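Local coordinates for protein nicastrin (Dictyostelium purpureum, PDB 4R12) that probably serves as an essential subunit of the gamma-secretase complex, which cleaves membrane proteins such as Notch receptors within the membrane, at residues A[183-195]-A[562-576]. Sequence-based numbering, arbitrary orientation.
Sequences SETCLRRGFCEPV and WKIVNSSYPIFTESN. With NAG (2-acetamido-2-deoxy-beta-D-glucopyranose), chain F.
P194 sets CD and CG over one face of the W562 indole, CD 3.5 Å from the centroid of the five-membered ring, a CH-pi contact. At the ring's edge, W562 NE1 reaches E193 OE1 at 3.0 Å, but the bond is weak and bent (120°), and NE1 has a second weak acceptor in G490 O. A bend at chi2 (-71°) brings the E193 carboxylate there, its plane steep to the ring. At the root of the side chain, W562 CB packs on L187 CD2 at 3.6 Å, and I564 CG1 meets L187 CD1. With an alanine here in place of W562, P194 would probably lose the aromatic face it rests on and E193 OE1 its weak N-H partner. T573 OG1, set between its backbone N and carbonyl carbon (chi1 62°), shares a 2.9 Å hydrogen bond with S183 OG and abuts the C186–C192 disulfide, which ties the helix to the strand after it. The frame is the antiparallel pairing of strands 192-194 and 572-575: E193 and E574 exchange backbone bonds, extended by V195 N to F572 O and N576 N to F191 O. Strand 572-575 also pairs antiparallel with strand 21-29, while helix 183-189 leans on the 553-556/561-564 hairpin, where F553 touches L187, P194 and T573.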
ATOM      1  N   SER A 183       0.590 -22.257  -0.378  1.00 35.38           N
ATOM      2  CA  SER A 183       1.489 -21.742   0.650  1.00 34.86           C
ATOM      3  C   SER A 183       2.129 -22.845   1.485  1.00 38.03           C
ATOM      4  O   SER A 183       3.306 -22.763   1.815  1.00 35.77           O
ATOM      5  CB  SER A 183       0.751 -20.767   1.564  1.00 35.11           C
ATOM      6  OG  SER A 183       0.399 -19.599   0.849  1.00 31.63           O
ATOM      7  N   GLU A 184       1.357 -23.875   1.833  1.00 36.56           N
ATOM      8  CA  GLU A 184       1.909 -24.984   2.603  1.00 38.68           C
ATOM      9  C   GLU A 184       3.133 -25.555   1.892  1.00 38.82           C
ATOM     10  O   GLU A 184       4.180 -25.758   2.498  1.00 41.35           O
ATOM     11  CB  GLU A 184       0.849 -26.071   2.823  1.00 42.98           C
ATOM     12  CG  GLU A 184       1.408 -27.409   3.255  1.00 46.83           C
ATOM     13  CD  GLU A 184       1.483 -28.405   2.107  1.00 50.68           C
ATOM     14  OE1 GLU A 184       0.416 -28.870   1.628  1.00 52.85           O
ATOM     15  OE2 GLU A 184       2.614 -28.719   1.683  1.00 50.63           O
ATOM     16  N   THR A 185       2.995 -25.757   0.589  1.00 39.71           N
ATOM     17  CA  THR A 185       4.045 -26.343  -0.229  1.00 41.28           C
ATOM     18  C   THR A 185       5.280 -25.458  -0.384  1.00 40.75           C
ATOM     19  O   THR A 185       6.400 -25.923  -0.174  1.00 41.17           O
ATOM     20  CB  THR A 185       3.507 -26.680  -1.629  1.00 41.70           C
ATOM     21  OG1 THR A 185       2.374 -27.550  -1.507  1.00 40.60           O
ATOM     22  CG2 THR A 185       4.583 -27.354  -2.475  1.00 42.70           C
ATOM     23  N   CYS A 186       5.095 -24.191  -0.759  1.00 38.45           N
ATOM     24  CA  CYS A 186       6.250 -23.344  -0.989  1.00 36.00           C
ATOM     25  C   CYS A 186       6.931 -22.996   0.336  1.00 34.78           C
ATOM     26  O   CYS A 186       8.153 -22.876   0.380  1.00 34.81           O
ATOM     27  CB  CYS A 186       5.874 -22.076  -1.780  1.00 39.22           C
ATOM     28  SG  CYS A 186       4.859 -20.872  -0.913  1.00 48.94           S
ATOM     29  N   LEU A 187       6.169 -22.856   1.417  1.00 37.71           N
ATOM     30  CA  LEU A 187       6.806 -22.589   2.710  1.00 36.08           C
ATOM     31  C   LEU A 187       7.685 -23.759   3.161  1.00 40.56           C
ATOM     32  O   LEU A 187       8.810 -23.551   3.604  1.00 38.58           O
ATOM     33  CB  LEU A 187       5.775 -22.274   3.790  1.00 39.22           C
ATOM     34  CG  LEU A 187       5.151 -20.870   3.827  1.00 35.63           C
ATOM     35  CD1 LEU A 187       4.183 -20.787   4.991  1.00 35.19           C
ATOM     36  CD2 LEU A 187       6.201 -19.748   3.931  1.00 33.46           C
ATOM     37  N   ARG A 188       7.171 -24.979   3.041  1.00 40.35           N
ATOM     38  CA  ARG A 188       7.924 -26.182   3.408  1.00 42.40           C
ATOM     39  C   ARG A 188       9.269 -26.253   2.682  1.00 41.56           C
ATOM     40  O   ARG A 188      10.285 -26.646   3.266  1.00 43.07           O
ATOM     41  CB  ARG A 188       7.090 -27.444   3.110  1.00 45.00           C
ATOM     42  CG  ARG A 188       7.786 -28.752   3.475  1.00 48.39           C
ATOM     43  CD  ARG A 188       6.903 -29.969   3.229  1.00 50.94           C
ATOM     44  NE  ARG A 188       6.484 -30.094   1.836  1.00 51.76           N
ATOM     45  CZ  ARG A 188       5.213 -30.104   1.444  1.00 51.05           C
ATOM     46  NH1 ARG A 188       4.246 -30.000   2.345  1.00 52.39           N
ATOM     47  NH2 ARG A 188       4.904 -30.219   0.158  1.00 51.08           N
ATOM     48  N   ARG A 189       9.282 -25.850   1.414  1.00 40.16           N
ATOM     49  CA  ARG A 189      10.507 -25.923   0.610  1.00 43.09           C
ATOM     50  C   ARG A 189      11.381 -24.682   0.727  1.00 41.25           C
ATOM     51  O   ARG A 189      12.496 -24.652   0.206  1.00 43.11           O
ATOM     52  CB  ARG A 189      10.157 -26.160  -0.856  1.00 44.08           C
ATOM     53  CG  ARG A 189       9.356 -27.430  -1.069  1.00 49.18           C
ATOM     54  CD  ARG A 189       9.144 -27.729  -2.541  1.00 51.89           C
ATOM     55  NE  ARG A 189       8.189 -28.820  -2.718  1.00 58.36           N
ATOM     56  CZ  ARG A 189       8.079 -29.546  -3.826  1.00 60.90           C
ATOM     57  NH1 ARG A 189       8.876 -29.301  -4.861  1.00 61.46           N
ATOM     58  NH2 ARG A 189       7.180 -30.523  -3.896  1.00 59.60           N
ATOM     59  N   GLY A 190      10.881 -23.659   1.408  1.00 40.57           N
ATOM     60  CA  GLY A 190      11.626 -22.423   1.566  1.00 38.04           C
ATOM     61  C   GLY A 190      11.680 -21.611   0.283  1.00 37.50           C
ATOM     62  O   GLY A 190      12.647 -20.897   0.035  1.00 38.42           O
ATOM     63  N   PHE A 191      10.627 -21.719  -0.525  1.00 35.02           N
ATOM     64  CA  PHE A 191      10.553 -21.056  -1.825  1.00 34.19           C
ATOM     65  C   PHE A 191       9.627 -19.840  -1.807  1.00 33.28           C
ATOM     66  O   PHE A 191       9.306 -19.302  -2.859  1.00 32.65           O
ATOM     67  CB  PHE A 191      10.054 -22.026  -2.908  1.00 37.89           C
ATOM     68  CG  PHE A 191      11.028 -23.120  -3.255  1.00 40.21           C
ATOM     69  CD1 PHE A 191      12.368 -23.007  -2.928  1.00 41.50           C
ATOM     70  CD2 PHE A 191      10.598 -24.256  -3.920  1.00 42.70           C
ATOM     71  CE1 PHE A 191      13.262 -24.016  -3.249  1.00 44.74           C
ATOM     72  CE2 PHE A 191      11.485 -25.265  -4.245  1.00 46.18           C
ATOM     73  CZ  PHE A 191      12.818 -25.143  -3.910  1.00 43.84           C
ATOM     74  N   CYS A 192       9.191 -19.420  -0.623  1.00 31.26           N
ATOM     75  CA  CYS A 192       8.320 -18.255  -0.516  1.00 30.83           C
ATOM     76  C   CYS A 192       8.384 -17.656   0.887  1.00 32.09           C
ATOM     77  O   CYS A 192       8.935 -18.267   1.799  1.00 31.00           O
ATOM     78  CB  CYS A 192       6.876 -18.625  -0.876  1.00 30.61           C
ATOM     79  SG  CYS A 192       6.107 -19.742   0.281  1.00 39.06           S
ATOM     80  N   GLU A 193       7.835 -16.452   1.050  1.00 32.95           N
ATOM     81  CA  GLU A 193       7.803 -15.777   2.348  1.00 32.53           C
ATOM     82  C   GLU A 193       6.442 -15.124   2.567  1.00 28.74           C
ATOM     83  O   GLU A 193       5.778 -14.743   1.602  1.00 29.01           O
ATOM     84  CB  GLU A 193       8.906 -14.712   2.451  1.00 32.44           C
ATOM     85  CG  GLU A 193      10.308 -15.188   2.105  1.00 34.23           C
ATOM     86  CD  GLU A 193      10.890 -16.124   3.158  1.00 39.96           C
ATOM     87  OE1 GLU A 193      10.272 -16.282   4.234  1.00 40.13           O
ATOM     88  OE2 GLU A 193      11.973 -16.703   2.908  1.00 44.41           O
ATOM     89  N   PRO A 194       6.016 -15.007   3.834  1.00 27.82           N
ATOM     90  CA  PRO A 194       4.746 -14.342   4.141  1.00 29.75           C
ATOM     91  C   PRO A 194       4.702 -12.917   3.604  1.00 30.10           C
ATOM     92  O   PRO A 194       5.701 -12.206   3.678  1.00 28.06           O
ATOM     93  CB  PRO A 194       4.704 -14.348   5.671  1.00 29.47           C
ATOM     94  CG  PRO A 194       5.542 -15.532   6.058  1.00 33.62           C
ATOM     95  CD  PRO A 194       6.662 -15.534   5.047  1.00 31.62           C
ATOM     96  N   VAL A 195       3.560 -12.523   3.055  1.00 29.16           N
ATOM     97  CA  VAL A 195       3.366 -11.145   2.647  1.00 27.27           C
ATOM     98  C   VAL A 195       3.158 -10.323   3.898  1.00 27.59           C
ATOM     99  O   VAL A 195       2.241 -10.589   4.670  1.00 29.77           O
ATOM    100  CB  VAL A 195       2.159 -10.993   1.698  1.00 27.67           C
ATOM    101  CG1 VAL A 195       1.884  -9.507   1.403  1.00 25.46           C
ATOM    102  CG2 VAL A 195       2.425 -11.746   0.422  1.00 26.21           C
ATOM    103  N   TRP A 562       8.937 -21.122   8.067  1.00 46.63           N
ATOM    104  CA  TRP A 562       7.615 -20.622   8.421  1.00 45.02           C
ATOM    105  C   TRP A 562       6.627 -21.787   8.430  1.00 44.97           C
ATOM    106  O   TRP A 562       6.713 -22.668   7.576  1.00 43.90           O
ATOM    107  CB  TRP A 562       7.135 -19.547   7.436  1.00 41.74           C
ATOM    108  CG  TRP A 562       7.850 -18.228   7.514  1.00 41.31           C
ATOM    109  CD1 TRP A 562       8.762 -17.741   6.618  1.00 40.30           C
ATOM    110  CD2 TRP A 562       7.699 -17.217   8.522  1.00 38.83           C
ATOM    111  NE1 TRP A 562       9.190 -16.496   7.009  1.00 39.38           N
ATOM    112  CE2 TRP A 562       8.556 -16.151   8.175  1.00 39.58           C
ATOM    113  CE3 TRP A 562       6.928 -17.110   9.683  1.00 39.12           C
ATOM    114  CZ2 TRP A 562       8.665 -14.994   8.947  1.00 37.68           C
ATOM    115  CZ3 TRP A 562       7.034 -15.959  10.455  1.00 40.08           C
ATOM    116  CH2 TRP A 562       7.900 -14.915  10.085  1.00 37.32           C
ATOM    117  N   LYS A 563       5.691 -21.780   9.383  1.00 42.25           N
ATOM    118  CA  LYS A 563       4.621 -22.776   9.450  1.00 45.17           C
ATOM    119  C   LYS A 563       3.235 -22.122   9.488  1.00 44.77           C
ATOM    120  O   LYS A 563       3.043 -21.103  10.151  1.00 42.91           O
ATOM    121  CB  LYS A 563       4.791 -23.671  10.684  1.00 49.56           C
ATOM    122  CG  LYS A 563       5.867 -24.739  10.565  1.00 54.18           C
ATOM    123  CD  LYS A 563       5.256 -26.115  10.295  1.00 59.86           C
ATOM    124  CE  LYS A 563       6.288 -27.232  10.423  1.00 62.34           C
ATOM    125  NZ  LYS A 563       6.741 -27.457  11.831  1.00 63.90           N
ATOM    126  N   ILE A 564       2.274 -22.707   8.781  1.00 40.56           N
ATOM    127  CA  ILE A 564       0.885 -22.278   8.899  1.00 41.53           C
ATOM    128  C   ILE A 564       0.228 -22.987  10.089  1.00 43.80           C
ATOM    129  O   ILE A 564      -0.009 -24.188  10.052  1.00 44.02           O
ATOM    130  CB  ILE A 564       0.078 -22.564   7.621  1.00 39.97           C
ATOM    131  CG1 ILE A 564       0.721 -21.881   6.410  1.00 37.67           C
ATOM    132  CG2 ILE A 564      -1.351 -22.076   7.788  1.00 41.84           C
ATOM    133  CD1 ILE A 564       0.073 -22.263   5.087  1.00 39.85           C
ATOM    134  N   VAL A 565      -0.059 -22.236  11.145  1.00 42.76           N
ATOM    135  CA  VAL A 565      -0.654 -22.809  12.343  1.00 44.61           C
ATOM    136  C   VAL A 565      -2.159 -22.578  12.387  1.00 46.96           C
ATOM    137  O   VAL A 565      -2.867 -23.227  13.153  1.00 48.47           O
ATOM    138  CB  VAL A 565      -0.008 -22.228  13.613  1.00 46.04           C
ATOM    139  CG1 VAL A 565       1.472 -22.600  13.656  1.00 46.48           C
ATOM    140  CG2 VAL A 565      -0.170 -20.713  13.648  1.00 46.00           C
ATOM    141  N   ASN A 566      -2.676 -21.654  11.593  1.00 45.66           N
ATOM    142  CA  ASN A 566      -4.105 -21.379  11.576  1.00 44.17           C
ATOM    143  C   ASN A 566      -4.550 -20.721  10.301  1.00 44.28           C
ATOM    144  O   ASN A 566      -4.321 -19.565  10.114  1.00 42.77           O
ATOM    145  CB  ASN A 566      -4.486 -20.522  12.769  1.00 45.12           C
ATOM    146  CG  ASN A 566      -5.977 -20.417  12.973  1.00 45.84           C
ATOM    147  OD1 ASN A 566      -6.754 -20.510  12.054  1.00 44.45           O
ATOM    148  ND2 ASN A 566      -6.362 -20.197  14.191  1.00 48.07           N
ATOM    149  N   SER A 567      -5.200 -21.469   9.428  1.00 43.93           N
ATOM    150  CA  SER A 567      -5.565 -20.968   8.109  1.00 45.04           C
ATOM    151  C   SER A 567      -6.809 -20.082   8.115  1.00 43.86           C
ATOM    152  O   SER A 567      -7.244 -19.619   7.063  1.00 43.01           O
ATOM    153  CB  SER A 567      -5.760 -22.136   7.142  1.00 46.30           C
ATOM    154  OG  SER A 567      -6.398 -23.219   7.784  1.00 50.08           O
ATOM    155  N   SER A 568      -7.377 -19.837   9.291  1.00 42.53           N
ATOM    156  CA  SER A 568      -8.499 -18.912   9.401  1.00 44.60           C
ATOM    157  C   SER A 568      -8.025 -17.471   9.219  1.00 40.84           C
ATOM    158  O   SER A 568      -8.801 -16.600   8.850  1.00 40.65           O
ATOM    159  CB  SER A 568      -9.206 -19.067  10.747  1.00 44.83           C
ATOM    160  OG  SER A 568      -9.774 -20.359  10.874  1.00 51.24           O
ATOM    161  N   TYR A 569      -6.749 -17.229   9.500  1.00 41.60           N
ATOM    162  CA  TYR A 569      -6.147 -15.911   9.288  1.00 39.15           C
ATOM    163  C   TYR A 569      -5.716 -15.788   7.820  1.00 38.12           C
ATOM    164  O   TYR A 569      -5.677 -16.793   7.100  1.00 36.92           O
ATOM    165  CB  TYR A 569      -4.963 -15.700  10.241  1.00 37.60           C
ATOM    166  CG  TYR A 569      -5.363 -15.560  11.704  1.00 39.50           C
ATOM    167  CD1 TYR A 569      -5.978 -14.399  12.169  1.00 39.85           C
ATOM    168  CD2 TYR A 569      -5.117 -16.581  12.617  1.00 41.90           C
ATOM    169  CE1 TYR A 569      -6.342 -14.263  13.506  1.00 39.90           C
ATOM    170  CE2 TYR A 569      -5.475 -16.451  13.955  1.00 43.42           C
ATOM    171  CZ  TYR A 569      -6.082 -15.290  14.391  1.00 43.49           C
ATOM    172  OH  TYR A 569      -6.441 -15.156  15.713  1.00 46.87           O
ATOM    173  N   PRO A 570      -5.419 -14.559   7.356  1.00 35.85           N
ATOM    174  CA  PRO A 570      -5.054 -14.462   5.939  1.00 35.42           C
ATOM    175  C   PRO A 570      -3.728 -15.170   5.647  1.00 32.99           C
ATOM    176  O   PRO A 570      -2.746 -14.950   6.350  1.00 33.19           O
ATOM    177  CB  PRO A 570      -4.946 -12.941   5.688  1.00 34.12           C
ATOM    178  CG  PRO A 570      -4.858 -12.313   7.028  1.00 33.98           C
ATOM    179  CD  PRO A 570      -5.567 -13.237   7.991  1.00 34.73           C
ATOM    180  N   ILE A 571      -3.714 -16.016   4.626  1.00 32.01           N
ATOM    181  CA  ILE A 571      -2.494 -16.720   4.249  1.00 32.86           C
ATOM    182  C   ILE A 571      -2.042 -16.326   2.855  1.00 31.83           C
ATOM    183  O   ILE A 571      -2.585 -16.815   1.864  1.00 33.06           O
ATOM    184  CB  ILE A 571      -2.679 -18.245   4.276  1.00 35.37           C
ATOM    185  CG1 ILE A 571      -3.137 -18.708   5.659  1.00 36.66           C
ATOM    186  CG2 ILE A 571      -1.364 -18.937   3.859  1.00 35.19           C
ATOM    187  CD1 ILE A 571      -2.162 -18.375   6.767  1.00 34.45           C
ATOM    188  N   PHE A 572      -1.056 -15.442   2.784  1.00 32.53           N
ATOM    189  CA  PHE A 572      -0.477 -15.012   1.515  1.00 31.39           C
ATOM    190  C   PHE A 572       1.028 -15.126   1.615  1.00 30.38           C
ATOM    191  O   PHE A 572       1.628 -14.630   2.565  1.00 30.01           O
ATOM    192  CB  PHE A 572      -0.867 -13.571   1.163  1.00 30.45           C
ATOM    193  CG  PHE A 572      -2.338 -13.378   0.990  1.00 30.19           C
ATOM    194  CD1 PHE A 572      -2.934 -13.592  -0.237  1.00 28.47           C
ATOM    195  CD2 PHE A 572      -3.125 -12.995   2.053  1.00 30.77           C
ATOM    196  CE1 PHE A 572      -4.302 -13.405  -0.403  1.00 31.12           C
ATOM    197  CE2 PHE A 572      -4.486 -12.823   1.890  1.00 32.91           C
ATOM    198  CZ  PHE A 572      -5.071 -13.031   0.663  1.00 32.33           C
ATOM    199  N   THR A 573       1.633 -15.789   0.637  1.00 28.70           N
ATOM    200  CA  THR A 573       3.073 -15.981   0.631  1.00 29.14           C
ATOM    201  C   THR A 573       3.609 -15.742  -0.765  1.00 28.69           C
ATOM    202  O   THR A 573       3.243 -16.440  -1.717  1.00 30.97           O
ATOM    203  CB  THR A 573       3.486 -17.411   1.081  1.00 30.93           C
ATOM    204  OG1 THR A 573       2.946 -18.376   0.168  1.00 32.39           O
ATOM    205  CG2 THR A 573       3.001 -17.702   2.495  1.00 31.06           C
ATOM    206  N   GLU A 574       4.498 -14.768  -0.882  1.00 27.81           N
ATOM    207  CA  GLU A 574       5.035 -14.406  -2.179  1.00 27.75           C
ATOM    208  C   GLU A 574       6.205 -15.301  -2.548  1.00 28.25           C
ATOM    209  O   GLU A 574       7.090 -15.550  -1.722  1.00 28.81           O
ATOM    210  CB  GLU A 574       5.477 -12.947  -2.182  1.00 29.42           C
ATOM    211  CG  GLU A 574       6.152 -12.505  -3.469  1.00 28.10           C
ATOM    212  CD  GLU A 574       6.546 -11.044  -3.405  1.00 31.06           C
ATOM    213  OE1 GLU A 574       7.745 -10.747  -3.204  1.00 29.43           O
ATOM    214  OE2 GLU A 574       5.646 -10.200  -3.533  1.00 29.51           O
ATOM    215  N   SER A 575       6.200 -15.782  -3.785  1.00 27.28           N
ATOM    216  CA  SER A 575       7.315 -16.577  -4.304  1.00 29.98           C
ATOM    217  C   SER A 575       8.649 -15.866  -4.165  1.00 30.28           C
ATOM    218  O   SER A 575       8.740 -14.653  -4.409  1.00 28.25           O
ATOM    219  CB  SER A 575       7.093 -16.904  -5.776  1.00 29.88           C
ATOM    220  OG  SER A 575       8.205 -17.608  -6.305  1.00 32.20           O
ATOM    221  N   ASN A 576       9.683 -16.620  -3.790  1.00 32.20           N
ATOM    222  CA  ASN A 576      11.063 -16.158  -3.955  1.00 34.10           C
ATOM    223  C   ASN A 576      11.397 -16.151  -5.435  1.00 33.93           C
ATOM    224  O   ASN A 576      10.812 -16.913  -6.208  1.00 33.67           O
ATOM    225  CB  ASN A 576      12.079 -17.055  -3.226  1.00 34.48           C
ATOM    226  CG  ASN A 576      11.904 -17.060  -1.711  1.00 35.26           C
ATOM    227  OD1 ASN A 576      11.302 -16.157  -1.137  1.00 33.04           O
ATOM    228  ND2 ASN A 576      12.442 -18.089  -1.060  1.00 33.89           N
TER
HETATM  229  C1  NAG F 808      -7.981 -19.779  14.482  1.00 58.81           C
HETATM  230  C2  NAG F 808      -8.309 -20.115  15.911  1.00 60.03           C
HETATM  231  C3  NAG F 808      -9.548 -19.405  16.425  1.00 60.26           C
HETATM  232  C4  NAG F 808      -9.645 -17.973  15.943  1.00 59.08           C
HETATM  233  C5  NAG F 808      -9.292 -17.853  14.476  1.00 58.31           C
HETATM  234  C6  NAG F 808      -9.192 -16.411  13.993  1.00 57.00           C
HETATM  235  C7  NAG F 808      -7.349 -22.177  16.389  1.00 61.61           C
HETATM  236  C8  NAG F 808      -6.759 -23.135  15.401  1.00 61.78           C
HETATM  237  N2  NAG F 808      -8.422 -21.542  15.997  1.00 61.12           N
HETATM  238  O3  NAG F 808      -9.439 -19.345  17.842  1.00 60.90           O
HETATM  239  O4  NAG F 808     -10.947 -17.505  16.196  1.00 59.48           O
HETATM  240  O5  NAG F 808      -7.988 -18.391  14.422  1.00 58.50           O
HETATM  241  O6  NAG F 808     -10.324 -15.981  13.250  1.00 56.66           O
HETATM  242  O7  NAG F 808      -6.888 -21.965  17.489  1.00 61.95           O